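Local atomic coordinates of fasciclin I (Drosophila melanogaster, PDB entry 1O70), a protein that serves as a neural cell adhesion molecule of the insect nervous system, built from repeated extracellular FAS1 domains and tethered to the cell membrane. Residues Asn21-Lys26 with Pro53-Trp58. Numbering follows the deposited sequence.
Sequences NGALRK and PSNEAW. With SO4 (sulfate ion), chain D.
Asn55 reaches across to helix 21-33 as a knob among Gly22, Ala23, Arg25 and Lys26. With CG beside the backbone N (chi1 -47°), its amide turns to the Gly22-Ala23 peptide, CG 3.4 Å from Gly22 C. Asn55 ND2 donates weakly to Gly22 O (2.7 Å, N-H...O 146°), approaching the oxygen from the side, nearly square to the C=O bond; that carbonyl also accepts from Lys26 N. Asn55 OD1, 3.1 Å from Ala23 N, makes no hydrogen bond because the angle is poor. This knob and the buried Ala23, Pro53 and Trp58 form the tightly packed part, where a water donates to Ala23 O and Pro53 O and accepts from Trp58 NE1 at the ring edge. In the third FAS1 domain of fasciclin I, the contact joins the first modelled helix to strand 48-53, neighbour of strand 145-150 in the mixed sheet, and to helix 55-60, N-capped by Ser54. Lys26, CG anti to its backbone N (chi1 180°), lays CG 3.6 Å from Trp58 CD1, and its NZ donates to sulfate O3 (3.1 Å). With an alanine in its place, the indole would probably lose the methylenes beside it and the sulfate a cationic donor. On the looser side, exposed Arg25 shares sulfate O4 between NH1 and NH2 through two weak bonds, while Asn55 ND2 reaches O1 weakly at 3.4 Å.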
ATOM      1  N   ASN A  21       3.066  18.973  20.577  1.00 70.08           N
ATOM      2  CA  ASN A  21       3.689  20.291  20.508  1.00 66.42           C
ATOM      3  C   ASN A  21       4.740  20.298  19.410  1.00 62.05           C
ATOM      4  O   ASN A  21       4.627  21.043  18.435  1.00 62.16           O
ATOM      5  CB  ASN A  21       4.345  20.658  21.845  1.00 69.86           C
ATOM      6  CG  ASN A  21       3.378  21.318  22.805  1.00 71.84           C
ATOM      7  OD1 ASN A  21       2.462  22.031  22.389  1.00 71.64           O
ATOM      8  ND2 ASN A  21       3.588  21.102  24.101  1.00 73.43           N
ATOM      9  N   GLY A  22       5.755  19.453  19.565  1.00 55.84           N
ATOM     10  CA  GLY A  22       6.812  19.381  18.572  1.00 49.12           C
ATOM     11  C   GLY A  22       6.352  18.915  17.201  1.00 44.32           C
ATOM     12  O   GLY A  22       6.786  19.448  16.181  1.00 43.70           O
ATOM     13  N   ALA A  23       5.463  17.930  17.168  1.00 41.01           N
ATOM     14  CA  ALA A  23       4.982  17.390  15.902  1.00 40.30           C
ATOM     15  C   ALA A  23       4.289  18.398  15.002  1.00 38.96           C
ATOM     16  O   ALA A  23       4.686  18.589  13.855  1.00 39.04           O
ATOM     17  CB  ALA A  23       4.053  16.204  16.152  1.00 40.50           C
ATOM     18  N   LEU A  24       3.241  19.030  15.509  1.00 39.35           N
ATOM     19  CA  LEU A  24       2.509  19.999  14.706  1.00 39.75           C
ATOM     20  C   LEU A  24       3.337  21.163  14.164  1.00 39.43           C
ATOM     21  O   LEU A  24       3.169  21.551  13.006  1.00 40.42           O
ATOM     22  CB  LEU A  24       1.314  20.540  15.486  1.00 39.37           C
ATOM     23  CG  LEU A  24      -0.003  19.834  15.182  1.00 39.92           C
ATOM     24  CD1 LEU A  24      -1.125  20.595  15.870  1.00 41.28           C
ATOM     25  CD2 LEU A  24      -0.258  19.796  13.668  1.00 40.60           C
ATOM     26  N   ARG A  25       4.224  21.729  14.976  1.00 38.24           N
ATOM     27  CA  ARG A  25       5.019  22.840  14.480  1.00 38.71           C
ATOM     28  C   ARG A  25       5.942  22.356  13.373  1.00 38.10           C
ATOM     29  O   ARG A  25       6.200  23.075  12.406  1.00 36.89           O
ATOM     30  CB  ARG A  25       5.852  23.476  15.593  1.00 38.06           C
ATOM     31  CG  ARG A  25       6.936  22.578  16.098  1.00 43.10           C
ATOM     32  CD  ARG A  25       8.187  23.354  16.468  1.00 44.19           C
ATOM     33  NE  ARG A  25       9.225  22.428  16.906  1.00 45.09           N
ATOM     34  CZ  ARG A  25      10.021  21.750  16.085  1.00 45.73           C
ATOM     35  NH1 ARG A  25       9.918  21.904  14.770  1.00 45.53           N
ATOM     36  NH2 ARG A  25      10.899  20.890  16.583  1.00 44.23           N
ATOM     37  N   LYS A  26       6.438  21.132  13.524  1.00 38.23           N
ATOM     38  CA  LYS A  26       7.335  20.533  12.541  1.00 38.19           C
ATOM     39  C   LYS A  26       6.571  20.292  11.241  1.00 38.29           C
ATOM     40  O   LYS A  26       7.088  20.556  10.149  1.00 37.77           O
ATOM     41  CB  LYS A  26       7.886  19.209  13.067  1.00 40.07           C
ATOM     42  CG  LYS A  26       8.828  18.507  12.112  1.00 42.14           C
ATOM     43  CD  LYS A  26      10.084  19.328  11.882  1.00 43.55           C
ATOM     44  CE  LYS A  26      11.036  18.626  10.929  1.00 44.35           C
ATOM     45  NZ  LYS A  26      12.321  19.372  10.797  1.00 45.75           N
ATOM     46  N   PRO A  53       3.359  13.365  11.633  1.00 26.03           N
ATOM     47  CA  PRO A  53       4.442  12.473  12.055  1.00 27.75           C
ATOM     48  C   PRO A  53       5.154  13.096  13.250  1.00 29.67           C
ATOM     49  O   PRO A  53       5.311  14.318  13.308  1.00 29.84           O
ATOM     50  CB  PRO A  53       5.367  12.434  10.838  1.00 25.41           C
ATOM     51  CG  PRO A  53       4.451  12.717   9.693  1.00 25.25           C
ATOM     52  CD  PRO A  53       3.529  13.778  10.230  1.00 24.20           C
ATOM     53  N   SER A  54       5.582  12.265  14.198  1.00 30.27           N
ATOM     54  CA  SER A  54       6.303  12.760  15.368  1.00 32.27           C
ATOM     55  C   SER A  54       7.616  13.348  14.874  1.00 34.15           C
ATOM     56  O   SER A  54       8.041  13.059  13.757  1.00 34.21           O
ATOM     57  CB  SER A  54       6.615  11.617  16.325  1.00 31.05           C
ATOM     58  OG  SER A  54       7.554  10.746  15.724  1.00 34.07           O
ATOM     59  N   ASN A  55       8.264  14.165  15.700  1.00 37.29           N
ATOM     60  CA  ASN A  55       9.535  14.767  15.311  1.00 38.90           C
ATOM     61  C   ASN A  55      10.579  13.687  15.100  1.00 40.30           C
ATOM     62  O   ASN A  55      11.471  13.821  14.260  1.00 40.77           O
ATOM     63  CB  ASN A  55      10.013  15.732  16.389  1.00 39.55           C
ATOM     64  CG  ASN A  55       8.921  16.659  16.850  1.00 40.97           C
ATOM     65  OD1 ASN A  55       8.000  16.253  17.566  1.00 42.84           O
ATOM     66  ND2 ASN A  55       8.999  17.912  16.426  1.00 39.67           N
ATOM     67  N   GLU A  56      10.461  12.615  15.876  1.00 42.05           N
ATOM     68  CA  GLU A  56      11.382  11.498  15.783  1.00 45.04           C
ATOM     69  C   GLU A  56      11.153  10.791  14.450  1.00 46.53           C
ATOM     70  O   GLU A  56      12.069  10.195  13.883  1.00 45.16           O
ATOM     71  CB  GLU A  56      11.139  10.530  16.938  1.00 48.39           C
ATOM     72  CG  GLU A  56      12.167   9.418  17.050  1.00 54.47           C
ATOM     73  CD  GLU A  56      11.887   8.489  18.222  1.00 58.98           C
ATOM     74  OE1 GLU A  56      11.741   8.990  19.369  1.00 58.75           O
ATOM     75  OE2 GLU A  56      11.829   7.253  17.995  1.00 62.49           O
ATOM     76  N   ALA A  57       9.922  10.874  13.953  1.00 46.36           N
ATOM     77  CA  ALA A  57       9.561  10.261  12.686  1.00 46.78           C
ATOM     78  C   ALA A  57      10.105  11.078  11.521  1.00 47.86           C
ATOM     79  O   ALA A  57      10.451  10.533  10.477  1.00 49.40           O
ATOM     80  CB  ALA A  57       8.046  10.147  12.579  1.00 46.60           C
ATOM     81  N   TRP A  58      10.175  12.390  11.690  1.00 48.71           N
ATOM     82  CA  TRP A  58      10.680  13.233  10.625  1.00 50.46           C
ATOM     83  C   TRP A  58      12.197  13.191  10.522  1.00 55.09           C
ATOM     84  O   TRP A  58      12.766  13.656   9.544  1.00 55.67           O
ATOM     85  CB  TRP A  58      10.242  14.671  10.839  1.00 45.62           C
ATOM     86  CG  TRP A  58       8.884  14.968  10.329  1.00 41.43           C
ATOM     87  CD1 TRP A  58       7.775  15.253  11.066  1.00 39.83           C
ATOM     88  CD2 TRP A  58       8.500  15.098   8.957  1.00 39.41           C
ATOM     89  NE1 TRP A  58       6.724  15.562  10.238  1.00 38.34           N
ATOM     90  CE2 TRP A  58       7.142  15.473   8.935  1.00 37.46           C
ATOM     91  CE3 TRP A  58       9.172  14.922   7.739  1.00 38.63           C
ATOM     92  CZ2 TRP A  58       6.444  15.704   7.746  1.00 37.57           C
ATOM     93  CZ3 TRP A  58       8.476  15.146   6.552  1.00 37.31           C
ATOM     94  CH2 TRP A  58       7.125  15.531   6.567  1.00 34.85           C
TER
HETATM   95  S   SO4 D1627      13.163  19.588  14.671  1.00 83.17           S
HETATM   96  O1  SO4 D1627      12.026  18.693  14.976  1.00 83.14           O
HETATM   97  O2  SO4 D1627      14.061  19.673  15.836  1.00 83.14           O
HETATM   98  O3  SO4 D1627      13.897  19.062  13.506  1.00 83.17           O
HETATM   99  O4  SO4 D1627      12.654  20.938  14.347  1.00 82.82           O
HETATM  100  O   HOH W   1       4.603  16.315  11.768  1.00 33.55           O